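Local coordinates for protein HTH-type transcriptional regulator LysG (Mycobacterium tuberculosis, PDB 3ISP) that probably activates expression of the exporter LysE and represses its own gene, acting as a homodimeric DNA-binding transcription factor of the LysR family, at residues 5-10 and 42-47; 15-20 and 57-62; 98-103 and 142-147; 153-158 and 269-274; 158-163 and 283-288. All blocks are in the same frame, centred on the assembly; numbering follows the deposited sequence.

From the N terminus, interaction 1 closes a mostly helical loop of 31 intervening residues, and interaction 2 closes one of 36. Both use helix 9-20 and they cross, because their segments alternate along the chain; together they tie that helix to helix 34-48 and to strand 60-61 in the DNA-binding region. The regulatory region follows in series. Interaction 3 closes a loop of 38 residues by pairing strands 95-101 and 143-146, and touches interaction 4 where Ala144 meets Gln269, since strand 255-271 is the next strand of the sheet. Interactions 4 and 5 close long loops of 110 and 119 residues, cross, and share His158; they fix strand 155-169 to strand 255-271 and to helix 276-288.

Interaction 1 (5-10 and 42-47); sequences QLDGPQ and KSLEQQ
Gln10 and Leu44 carry this contact, the methylenes of the glutamine lying against the leucine where helices 9-20 and 34-48 come together. Gln10 CB is 3.9 Å from Leu44 CB, and Leu44 CD2 reaches to 3.6 Å from the backbone oxygen Gln10 O. With CG beside its own backbone N (chi1 -70°) and the chain extended beyond, Gln10 reaches toward Ser43, and its OE1 stops 3.4 Å from Ser43 CB. Glutamine suits such a half-covered place, because its aliphatic part can pack while its amide stays near the surface. Leu44 has CG anti to its backbone N (chi1 171°), which turns both methyls toward residues 5-10. While CD2 meets Gln10, CD1 lies 3.8 Å from Asp7 OD1, a van der Waals approach.

One turn further on, Gln47 bends at its second torsion, and Gln47 OE1 comes to 3.2 Å from Gln5 CB. The two side chains meet oblique to one another, their amide planes 37° apart. Both glutamines are exposed, so their amides can stay near solvent.

The second subunit borders the outer parts, where Leu6 packs on its Glu79 and Lys42 NZ is hydrogen-bonded to its Lys272 O. Within the chain, helix 66-82 packs against both segments: its Leu68 touches Leu44 of helix 34-48, and its Leu71 touches Asp7 ahead of helix 9-20.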
# COMPACT_ATOMS: atom_id res chain seq x y z
N GLN A 5 14.90 2.77 35.43
CA GLN A 5 15.29 2.09 34.20
C GLN A 5 15.28 3.06 33.01
O GLN A 5 14.43 3.96 32.95
CB GLN A 5 14.37 0.90 33.93
CG GLN A 5 14.47 -0.24 34.96
CD GLN A 5 15.49 -1.30 34.58
OE1 GLN A 5 15.52 -1.77 33.44
NE2 GLN A 5 16.33 -1.69 35.53
N LEU A 6 16.22 2.88 32.09
CA LEU A 6 16.29 3.73 30.90
C LEU A 6 17.14 3.18 29.73
O LEU A 6 17.98 3.90 29.19
CB LEU A 6 16.73 5.16 31.26
CG LEU A 6 17.83 5.46 32.29
CD1 LEU A 6 19.02 4.52 32.17
CD2 LEU A 6 18.28 6.92 32.19
N ASP A 7 16.93 1.93 29.34
CA ASP A 7 17.49 1.40 28.09
C ASP A 7 18.93 0.90 28.22
O ASP A 7 19.33 0.44 29.28
CB ASP A 7 17.35 2.43 26.97
CG ASP A 7 15.93 3.00 26.86
OD1 ASP A 7 14.96 2.27 27.17
OD2 ASP A 7 15.79 4.18 26.46
N GLY A 8 19.69 0.97 27.13
CA GLY A 8 21.10 0.62 27.15
C GLY A 8 21.64 -0.06 25.90
O GLY A 8 21.56 0.50 24.81
N PRO A 9 22.24 -1.25 26.06
CA PRO A 9 22.61 -2.11 24.93
C PRO A 9 21.39 -2.92 24.53
O PRO A 9 21.51 -3.94 23.85
CB PRO A 9 23.66 -3.06 25.53
CG PRO A 9 23.78 -2.70 27.01
CD PRO A 9 22.58 -1.88 27.35
N GLN A 10 20.22 -2.46 24.99
CA GLN A 10 18.94 -3.05 24.61
C GLN A 10 18.55 -2.52 23.23
O GLN A 10 18.12 -3.28 22.36
CB GLN A 10 17.86 -2.69 25.64
CG GLN A 10 18.01 -3.38 27.00
CD GLN A 10 17.00 -2.91 28.03
OE1 GLN A 10 16.40 -3.71 28.75
NE2 GLN A 10 16.79 -1.59 28.11
N LYS A 42 13.02 -8.24 24.70
CA LYS A 42 11.93 -8.44 25.65
C LYS A 42 11.95 -7.47 26.83
O LYS A 42 10.92 -6.91 27.21
CB LYS A 42 11.98 -9.86 26.20
CG LYS A 42 10.81 -10.74 25.78
CD LYS A 42 9.50 -10.20 26.32
CE LYS A 42 8.32 -11.05 25.86
NZ LYS A 42 7.06 -10.25 25.70
N SER A 43 13.12 -7.28 27.43
CA SER A 43 13.22 -6.44 28.63
C SER A 43 12.92 -5.01 28.23
O SER A 43 12.36 -4.22 29.00
CB SER A 43 14.61 -6.56 29.26
OG SER A 43 14.54 -6.39 30.67
N LEU A 44 13.30 -4.69 26.99
CA LEU A 44 13.09 -3.38 26.40
C LEU A 44 11.63 -3.19 26.00
O LEU A 44 11.07 -2.10 26.15
CB LEU A 44 14.00 -3.23 25.19
CG LEU A 44 13.81 -2.01 24.29
CD1 LEU A 44 13.96 -0.72 25.07
CD2 LEU A 44 14.82 -2.08 23.17
N GLU A 45 11.03 -4.27 25.49
CA GLU A 45 9.59 -4.30 25.22
C GLU A 45 8.82 -4.16 26.52
O GLU A 45 7.79 -3.50 26.56
CB GLU A 45 9.19 -5.60 24.52
CG GLU A 45 9.19 -5.51 23.02
CD GLU A 45 9.21 -6.88 22.35
OE1 GLU A 45 9.26 -7.89 23.08
OE2 GLU A 45 9.17 -6.93 21.10
N GLN A 46 9.34 -4.79 27.57
CA GLN A 46 8.78 -4.66 28.91
C GLN A 46 8.83 -3.22 29.39
O GLN A 46 7.80 -2.63 29.72
CB GLN A 46 9.52 -5.57 29.88
CG GLN A 46 8.97 -6.98 29.95
CD GLN A 46 7.64 -7.05 30.69
OE1 GLN A 46 7.16 -6.04 31.22
NE2 GLN A 46 7.04 -8.25 30.73
N GLN A 47 10.03 -2.66 29.44
CA GLN A 47 10.21 -1.30 29.93
C GLN A 47 9.30 -0.31 29.21
O GLN A 47 8.67 0.55 29.82
CB GLN A 47 11.68 -0.86 29.78
CG GLN A 47 11.93 0.63 30.03
CD GLN A 47 11.52 1.09 31.42
OE1 GLN A 47 11.64 0.35 32.40
NE2 GLN A 47 11.03 2.33 31.52

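Interaction 2 (15-20 and 57-62); sequences AAVVEL and KPCRAT
In the winged-helix fold of the LysR-type DNA-binding domain, Val17 and Val18 near the end of helix 9-20 pack against Cys59 and Ala61 at the returning arm of the wing. That arm contains the short strand 60-61, which pairs antiparallel with strand 53-54 through backbone bonds between Arg60 and Val54. The contact therefore fastens the wing to the first helix of the domain, and it does so by packing alone.

The two valines divide the work. Val17 faces inward, and its CG1 lies 3.8 Å from Cys59 CB and 4.1 Å from Cys59 SG. Phe23, Val53, Val37 and Ile41 also surround Val17, and the compact cysteine, fitted between Val17, Phe23 and Val53, is part of this small hydrophobic core. With SG anti to the carbonyl carbon of Cys59 (chi1 -57°), the thiol lies on the side of Val17.

Arg60 directs its CB away from the helix, and its guanidinium makes a salt bridge with Glu138 of the second subunit, so its polar end takes part in a contact between subunits. Ala61, one residue on, is small enough to let the backbone come close to the helix, and Leu69 of helix 66-82 touches both it and Val18. Val18 makes its share of the contact mainly through CG2, which stands beside the valine's own backbone N. Val18 CG2 is 3.9 Å from Ala61 CB, and the same methyl, Val18 CG2, lies 3.3 Å from the backbone nitrogen Ala61 N.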
# COMPACT_ATOMS: atom_id res chain seq x y z
N ALA A 15 18.12 -2.39 17.12
CA ALA A 15 18.66 -1.83 15.89
C ALA A 15 19.36 -2.88 15.06
O ALA A 15 19.29 -2.87 13.82
CB ALA A 15 19.61 -0.68 16.21
N ALA A 16 20.04 -3.79 15.74
CA ALA A 16 20.75 -4.87 15.08
C ALA A 16 19.76 -5.86 14.49
O ALA A 16 19.90 -6.29 13.35
CB ALA A 16 21.68 -5.56 16.05
N VAL A 17 18.74 -6.21 15.27
CA VAL A 17 17.75 -7.18 14.82
C VAL A 17 16.93 -6.65 13.66
O VAL A 17 16.48 -7.42 12.81
CB VAL A 17 16.83 -7.61 15.97
CG1 VAL A 17 15.68 -8.44 15.45
CG2 VAL A 17 17.61 -8.39 17.00
N VAL A 18 16.72 -5.34 13.60
CA VAL A 18 15.94 -4.76 12.51
C VAL A 18 16.77 -4.51 11.26
O VAL A 18 16.36 -4.86 10.15
CB VAL A 18 15.24 -3.47 12.92
CG1 VAL A 18 14.91 -2.64 11.70
CG2 VAL A 18 13.98 -3.80 13.72
N GLU A 19 17.94 -3.92 11.43
CA GLU A 19 18.82 -3.64 10.29
C GLU A 19 19.31 -4.94 9.63
O GLU A 19 19.71 -4.93 8.47
CB GLU A 19 20.00 -2.78 10.74
CG GLU A 19 20.78 -2.13 9.61
CD GLU A 19 21.72 -1.03 10.09
OE1 GLU A 19 21.57 -0.59 11.26
OE2 GLU A 19 22.59 -0.61 9.31
N LEU A 20 19.27 -6.04 10.37
CA LEU A 20 19.79 -7.32 9.88
C LEU A 20 18.71 -8.36 9.60
O LEU A 20 19.00 -9.40 9.02
CB LEU A 20 20.82 -7.90 10.85
CG LEU A 20 22.30 -7.75 10.52
CD1 LEU A 20 22.63 -6.33 10.05
CD2 LEU A 20 23.16 -8.14 11.71
N LYS A 57 9.65 -13.96 9.50
CA LYS A 57 10.36 -13.92 8.21
C LYS A 57 11.59 -13.00 8.18
O LYS A 57 12.66 -13.42 8.59
CB LYS A 57 9.36 -13.62 7.09
CG LYS A 57 9.67 -14.28 5.76
CD LYS A 57 8.95 -15.61 5.63
CE LYS A 57 8.85 -15.99 4.17
NZ LYS A 57 8.33 -14.84 3.38
N PRO A 58 11.45 -11.75 7.67
CA PRO A 58 12.54 -10.82 7.98
C PRO A 58 12.10 -9.92 9.13
O PRO A 58 10.97 -9.44 9.12
CB PRO A 58 12.66 -9.98 6.70
CG PRO A 58 11.55 -10.46 5.77
CD PRO A 58 10.58 -11.19 6.63
N CYS A 59 12.97 -9.69 10.11
CA CYS A 59 12.58 -8.89 11.26
C CYS A 59 12.54 -7.40 10.94
O CYS A 59 13.50 -6.83 10.44
CB CYS A 59 13.54 -9.14 12.43
SG CYS A 59 13.62 -10.87 12.91
N ARG A 60 11.40 -6.78 11.22
CA ARG A 60 11.26 -5.35 11.01
C ARG A 60 10.72 -4.68 12.27
O ARG A 60 10.12 -5.34 13.13
CB ARG A 60 10.33 -5.07 9.83
CG ARG A 60 8.97 -5.74 9.92
CD ARG A 60 7.96 -5.12 8.94
NE ARG A 60 6.58 -5.52 9.21
CZ ARG A 60 6.08 -6.73 8.94
NH1 ARG A 60 6.85 -7.68 8.40
NH2 ARG A 60 4.81 -6.99 9.21
N ALA A 61 10.94 -3.38 12.39
CA ALA A 61 10.40 -2.62 13.50
C ALA A 61 8.89 -2.49 13.37
O ALA A 61 8.35 -2.39 12.26
CB ALA A 61 11.05 -1.23 13.55
N THR A 62 8.19 -2.51 14.50
CA THR A 62 6.79 -2.15 14.51
C THR A 62 6.77 -0.64 14.49
O THR A 62 7.80 0.00 14.65
CB THR A 62 6.09 -2.60 15.77
OG1 THR A 62 6.73 -2.01 16.91
CG2 THR A 62 6.12 -4.11 15.90

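Interaction 3 (98-103 and 142-147); sequences TIAVNA and MGAVTT
Two parallel strands meet side by side in the buried middle of the regulatory domain's sheet, with Ala100 facing Ala144 and the short segment axes only 6° apart. The backbone supplies the bonding. Met142 N donates to Thr98 O over 2.8 Å, nearly head-on to the carbonyl (165° at the oxygen). Next, Ala100 N reaches Gly143 O at 3.0 Å in the plane of that carbonyl, and Val145 N reaches Ala100 O, also at 3.0 Å, from above the carbonyl plane.

Strand 95-101 is central here: strand 120-126 lies along its other edge, and the chain passes from 120-126 through helix 129-137 to 143-146, a beta-alpha-beta crossover that bridges it. This is the arrangement of the periplasmic-binding-protein-like fold of LysR regulatory domains. Ala100 and Ala144 face that crossing helix, where Ser132 and Leu136 press on them, and their small methyls let it come close to the sheet.

At the start of the pair, Met142 bends back so that its CE rests 3.7 Å from Thr98 CB, while the threonine hydroxyl is hydrogen-bonded to Asp123. Val145 points to the other face, among Trp109, Phe110 and Trp268. Past the strand end Asn102 takes the N-cap position of helix 103-107; with its CG placed between the backbone N and the carbonyl carbon (chi1 66°), its ND2 comes beside Val145 CG1 and is weakly hydrogen-bonded to Ser105 OG.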
# COMPACT_ATOMS: atom_id res chain seq x y z
N THR A 98 24.86 9.02 6.88
CA THR A 98 23.86 8.79 5.86
C THR A 98 22.93 9.98 5.76
O THR A 98 22.33 10.42 6.75
CB THR A 98 23.04 7.52 6.13
OG1 THR A 98 23.90 6.37 6.14
CG2 THR A 98 21.97 7.35 5.06
N ILE A 99 22.81 10.52 4.55
CA ILE A 99 21.89 11.62 4.36
C ILE A 99 21.02 11.42 3.13
O ILE A 99 21.49 10.97 2.09
CB ILE A 99 22.61 12.99 4.35
CG1 ILE A 99 23.54 13.13 3.17
CG2 ILE A 99 23.45 13.16 5.63
CD1 ILE A 99 24.80 13.91 3.55
N ALA A 100 19.74 11.73 3.28
CA ALA A 100 18.81 11.69 2.17
C ALA A 100 18.92 12.98 1.33
O ALA A 100 19.17 14.06 1.87
CB ALA A 100 17.40 11.49 2.69
N VAL A 101 18.74 12.86 0.01
CA VAL A 101 18.75 14.02 -0.89
C VAL A 101 17.79 13.85 -2.07
O VAL A 101 17.92 12.89 -2.82
CB VAL A 101 20.15 14.27 -1.46
CG1 VAL A 101 20.14 15.48 -2.37
CG2 VAL A 101 21.16 14.47 -0.35
N ASN A 102 16.85 14.77 -2.25
CA ASN A 102 15.95 14.74 -3.41
C ASN A 102 16.72 14.86 -4.72
O ASN A 102 17.69 15.62 -4.82
CB ASN A 102 14.87 15.82 -3.33
CG ASN A 102 15.44 17.23 -3.40
OD1 ASN A 102 14.90 18.10 -4.07
ND2 ASN A 102 16.53 17.47 -2.69
N ALA A 103 16.26 14.12 -5.73
CA ALA A 103 16.96 13.98 -7.02
C ALA A 103 17.40 15.31 -7.62
O ALA A 103 18.53 15.45 -8.06
CB ALA A 103 16.08 13.22 -8.01
N MET A 142 20.88 10.68 9.13
CA MET A 142 21.13 11.68 10.17
C MET A 142 20.89 13.09 9.65
O MET A 142 21.29 14.08 10.27
CB MET A 142 22.54 11.54 10.81
CG MET A 142 23.59 10.78 9.99
SD MET A 142 23.94 9.06 10.48
CE MET A 142 22.59 8.19 9.72
N GLY A 143 20.23 13.18 8.50
CA GLY A 143 19.88 14.45 7.88
C GLY A 143 19.40 14.28 6.46
O GLY A 143 19.80 13.32 5.79
N ALA A 144 18.55 15.19 5.99
CA ALA A 144 17.98 15.08 4.64
C ALA A 144 17.57 16.42 4.02
O ALA A 144 16.93 17.25 4.67
CB ALA A 144 16.78 14.13 4.64
N VAL A 145 17.93 16.63 2.76
CA VAL A 145 17.35 17.73 2.00
C VAL A 145 15.94 17.29 1.57
O VAL A 145 15.79 16.28 0.89
CB VAL A 145 18.22 18.09 0.78
CG1 VAL A 145 17.55 19.16 -0.06
CG2 VAL A 145 19.60 18.55 1.23
N THR A 146 14.92 18.02 1.99
CA THR A 146 13.54 17.62 1.75
C THR A 146 12.68 18.83 1.46
O THR A 146 13.04 19.95 1.79
CB THR A 146 12.95 16.91 2.99
OG1 THR A 146 11.55 16.66 2.79
CG2 THR A 146 13.13 17.77 4.23
N THR A 147 11.53 18.62 0.83
CA THR A 147 10.63 19.73 0.53
C THR A 147 9.75 19.97 1.73
O THR A 147 8.86 20.80 1.69
CB THR A 147 9.73 19.47 -0.71
OG1 THR A 147 8.98 18.26 -0.53
CG2 THR A 147 10.57 19.39 -2.01

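Interaction 4 (153-158 and 269-274); sequences PGCRVH and QCWKLD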
# COMPACT_ATOMS: atom_id res chain seq x y z
N PRO A 153 10.06 14.01 13.55
CA PRO A 153 10.40 13.57 14.92
C PRO A 153 11.90 13.41 15.17
O PRO A 153 12.58 12.68 14.45
CB PRO A 153 9.70 12.21 15.03
CG PRO A 153 8.51 12.35 14.14
CD PRO A 153 8.93 13.24 13.00
N GLY A 154 12.40 14.09 16.20
CA GLY A 154 13.81 14.06 16.54
C GLY A 154 14.69 14.88 15.61
O GLY A 154 15.89 14.62 15.49
N CYS A 155 14.10 15.89 14.97
CA CYS A 155 14.80 16.63 13.92
C CYS A 155 14.64 18.15 13.98
O CYS A 155 13.53 18.66 14.14
CB CYS A 155 14.33 16.13 12.57
SG CYS A 155 15.25 14.73 11.92
N ARG A 156 15.75 18.87 13.84
CA ARG A 156 15.72 20.31 13.60
C ARG A 156 15.53 20.63 12.11
O ARG A 156 16.02 19.90 11.24
CB ARG A 156 17.01 20.97 14.08
CG ARG A 156 17.07 21.24 15.55
CD ARG A 156 18.22 22.18 15.89
NE ARG A 156 18.74 21.92 17.23
CZ ARG A 156 19.78 21.14 17.48
NH1 ARG A 156 20.44 20.55 16.48
NH2 ARG A 156 20.18 20.96 18.74
N VAL A 157 14.86 21.74 11.83
CA VAL A 157 14.59 22.18 10.46
C VAL A 157 15.36 23.44 10.12
O VAL A 157 15.27 24.44 10.83
CB VAL A 157 13.11 22.49 10.29
CG1 VAL A 157 12.87 23.19 8.97
CG2 VAL A 157 12.27 21.23 10.42
N HIS A 158 16.12 23.39 9.02
CA HIS A 158 16.84 24.55 8.48
C HIS A 158 16.38 24.92 7.07
O HIS A 158 16.44 24.10 6.15
CB HIS A 158 18.33 24.28 8.41
CG HIS A 158 18.96 23.99 9.73
ND1 HIS A 158 19.13 22.72 10.22
CD2 HIS A 158 19.49 24.82 10.66
CE1 HIS A 158 19.73 22.77 11.39
NE2 HIS A 158 19.96 24.03 11.68
N GLN A 269 16.64 19.16 7.05
CA GLN A 269 16.27 18.56 8.33
C GLN A 269 17.33 17.58 8.83
O GLN A 269 17.76 16.70 8.08
CB GLN A 269 14.91 17.85 8.22
CG GLN A 269 13.78 18.80 7.96
CD GLN A 269 12.43 18.31 8.44
OE1 GLN A 269 12.31 17.72 9.51
NE2 GLN A 269 11.40 18.58 7.66
N CYS A 270 17.76 17.74 10.08
CA CYS A 270 18.74 16.84 10.68
C CYS A 270 18.47 16.57 12.16
O CYS A 270 17.72 17.30 12.81
CB CYS A 270 20.16 17.37 10.50
SG CYS A 270 20.51 18.91 11.36
N TRP A 271 19.09 15.51 12.69
CA TRP A 271 18.94 15.13 14.09
C TRP A 271 19.09 16.31 15.03
O TRP A 271 20.15 16.94 15.08
CB TRP A 271 19.97 14.08 14.49
CG TRP A 271 19.69 12.72 13.96
CD1 TRP A 271 18.51 12.26 13.47
CD2 TRP A 271 20.61 11.63 13.90
NE1 TRP A 271 18.64 10.95 13.08
CE2 TRP A 271 19.92 10.54 13.33
CE3 TRP A 271 21.95 11.46 14.25
CZ2 TRP A 271 20.52 9.30 13.12
CZ3 TRP A 271 22.55 10.23 14.03
CH2 TRP A 271 21.84 9.17 13.47
N LYS A 272 18.03 16.60 15.78
CA LYS A 272 18.09 17.58 16.85
C LYS A 272 18.89 17.02 18.03
O LYS A 272 18.40 16.21 18.80
CB LYS A 272 16.68 17.96 17.30
CG LYS A 272 16.64 19.03 18.39
CD LYS A 272 15.21 19.56 18.57
CE LYS A 272 14.22 18.43 18.82
NZ LYS A 272 12.83 18.82 18.46
N LEU A 273 20.13 17.47 18.14
CA LEU A 273 21.03 17.06 19.20
C LEU A 273 22.32 17.83 19.01
O LEU A 273 22.45 18.56 18.04
CB LEU A 273 21.28 15.56 19.17
CG LEU A 273 21.70 14.91 17.85
CD1 LEU A 273 23.11 15.32 17.45
CD2 LEU A 273 21.60 13.40 17.95
N ASP A 274 23.25 17.67 19.94
CA ASP A 274 24.58 18.27 19.79
C ASP A 274 25.54 17.31 19.10
O ASP A 274 25.64 16.13 19.45
CB ASP A 274 25.14 18.68 21.14
CG ASP A 274 24.47 19.91 21.70
OD1 ASP A 274 23.82 20.64 20.90
OD2 ASP A 274 24.58 20.15 22.92
O HOH W 1 11.64 16.66 16.07
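The guanidinium of Arg156 has Lys272 CG over one face, 3.6 Å above its plane and offset toward the rim, and the backbone oxygen of Leu273 at its edge. Arg156 NH1 donates to Leu273 O over 3.2 Å; the bond from NH2 to the same oxygen is weak. Two rings meet sulfur at their edges: Cys270 SG is 3.9 Å from His158 CE1, and Cys155 SG is 4.4 Å from Trp271 CD1.

Most of these groups stand on two strands, 155-158 and 269-271, that run antiparallel. Arg156 and Cys270 form the hydrogen-bonded pair, Arg156 N to Cys270 O at 2.7 Å and Cys270 N to Arg156 O at 3.0 Å. Gly154, with a positive phi that glycine adopts readily, accepts through its O from Lys272 N. A water accepts from Cys155 N and, weakly, from Lys272 NZ. Val157 CG2 lies along Gln269, whose amide is held by Glu148, Asn150 and Val152.

Lys272 packs through its methylenes on the Arg156 chain and the guanidinium rim, which keeps the charges apart. Asp274, beyond salt-bridge range and weakly paired with Arg70 of the second subunit, would probably add little to the neutral-carbonyl bond.

Interaction 5 (158-163 and 283-288); sequences HPLGEM and DTVRAA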
# COMPACT_ATOMS: atom_id res chain seq x y z
N HIS A 158 16.12 23.39 9.02
CA HIS A 158 16.84 24.55 8.48
C HIS A 158 16.38 24.92 7.07
O HIS A 158 16.44 24.10 6.15
CB HIS A 158 18.33 24.28 8.41
CG HIS A 158 18.96 23.99 9.73
ND1 HIS A 158 19.13 22.72 10.22
CD2 HIS A 158 19.49 24.82 10.66
CE1 HIS A 158 19.73 22.77 11.39
NE2 HIS A 158 19.96 24.03 11.68
N PRO A 159 15.95 26.17 6.87
CA PRO A 159 15.58 26.56 5.50
C PRO A 159 16.84 26.70 4.69
O PRO A 159 17.87 27.12 5.21
CB PRO A 159 14.91 27.91 5.69
CG PRO A 159 14.56 27.97 7.16
CD PRO A 159 15.65 27.23 7.84
N LEU A 160 16.76 26.35 3.41
CA LEU A 160 17.92 26.37 2.55
C LEU A 160 17.77 27.42 1.46
O LEU A 160 18.76 27.88 0.90
CB LEU A 160 18.11 25.00 1.92
CG LEU A 160 18.60 23.90 2.85
CD1 LEU A 160 18.41 22.56 2.16
CD2 LEU A 160 20.06 24.10 3.19
N GLY A 161 16.52 27.82 1.22
CA GLY A 161 16.15 28.66 0.09
C GLY A 161 15.07 27.99 -0.75
O GLY A 161 14.51 26.98 -0.37
N GLU A 162 14.77 28.56 -1.90
CA GLU A 162 13.84 27.90 -2.83
C GLU A 162 14.51 27.56 -4.16
O GLU A 162 15.40 28.28 -4.62
CB GLU A 162 12.61 28.77 -3.05
CG GLU A 162 11.92 29.16 -1.77
CD GLU A 162 10.73 30.07 -2.02
OE1 GLU A 162 10.62 30.61 -3.15
OE2 GLU A 162 9.91 30.23 -1.07
N MET A 163 14.09 26.44 -4.75
CA MET A 163 14.56 26.01 -6.07
C MET A 163 13.52 26.44 -7.09
O MET A 163 12.33 26.23 -6.88
CB MET A 163 14.77 24.48 -6.09
CG MET A 163 15.06 23.86 -7.46
SD MET A 163 15.72 22.17 -7.38
CE MET A 163 14.63 21.49 -6.16
N ASP A 283 26.61 23.01 8.14
CA ASP A 283 27.25 24.19 7.58
C ASP A 283 27.50 24.00 6.11
O ASP A 283 27.25 24.89 5.31
CB ASP A 283 28.57 24.50 8.27
CG ASP A 283 28.38 25.28 9.54
OD1 ASP A 283 27.25 25.77 9.75
OD2 ASP A 283 29.36 25.40 10.32
N THR A 284 28.03 22.84 5.77
CA THR A 284 28.35 22.54 4.40
C THR A 284 27.10 22.50 3.52
O THR A 284 27.04 23.15 2.48
CB THR A 284 29.12 21.24 4.33
OG1 THR A 284 30.37 21.43 5.00
CG2 THR A 284 29.37 20.84 2.88
N VAL A 285 26.09 21.75 3.94
CA VAL A 285 24.85 21.72 3.20
C VAL A 285 24.30 23.12 3.01
O VAL A 285 23.96 23.50 1.91
CB VAL A 285 23.81 20.80 3.87
CG1 VAL A 285 22.44 21.00 3.24
CG2 VAL A 285 24.26 19.35 3.77
N ARG A 286 24.21 23.89 4.09
CA ARG A 286 23.68 25.25 4.01
C ARG A 286 24.44 26.14 3.02
O ARG A 286 23.85 26.94 2.29
CB ARG A 286 23.66 25.89 5.39
CG ARG A 286 22.28 25.91 6.04
CD ARG A 286 22.26 26.63 7.39
NE ARG A 286 20.89 26.92 7.79
CZ ARG A 286 20.50 27.22 9.03
NH1 ARG A 286 21.40 27.26 10.01
NH2 ARG A 286 19.22 27.47 9.30
N ALA A 287 25.76 26.00 3.00
CA ALA A 287 26.61 26.80 2.14
C ALA A 287 26.51 26.35 0.68
O ALA A 287 26.62 27.15 -0.24
CB ALA A 287 28.04 26.75 2.62
N ALA A 288 26.31 25.05 0.48
CA ALA A 288 26.18 24.53 -0.86
C ALA A 288 24.91 25.08 -1.50
O ALA A 288 24.76 25.14 -2.73
CB ALA A 288 26.16 23.02 -0.84
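His158 meets Arg286 edge to face: the CD2 edge of the imidazole points onto the guanidinium, and the two planes stand 81° apart. His158 CG lies 3.5 Å above the guanidinium plane, offset toward its rim; CD2 comes nearer, though how near is uncertain. Arg286 gets there by a chain that is extended from CG to NE, carrying its charged end from the helix across to the strand. Pro159 lies alongside the same group, with its CD 3.9 Å from Arg286 NH2.

Further along the strand Leu160 makes the apolar part of the contact. Its CD2 is 3.9 Å from Val285 CG1 and 4.0 Å from Arg286 CG, so one methyl fits against two successive residues of the helix. Leucine suits this spot because its terminal methyl can reach the helix and pack on apolar carbons while CB points to one side.

Further out, the sheet places these groups. Strand 158-163 and helix 283-288 run nearly parallel, 19° apart with axes 8.7 Å from each other, as expected of a helix laid on a sheet in an alpha/beta domain. Trp268 of strand 255-271 touches Leu160 and Val285 and also meets the His158 ring, and backbone bonds tie His158 to Trp268 and Leu160 to Leu266. Val285 also approaches Val145 of strand 143-146, which lies beyond strand 255-271 in the sheet.

His158 NE2 is 3.9 Å from Arg286 NH1, too far for bonding, and ND1 is hydrogen-bonded to another residue; the arginine's positive charge would probably favour a neutral imidazole.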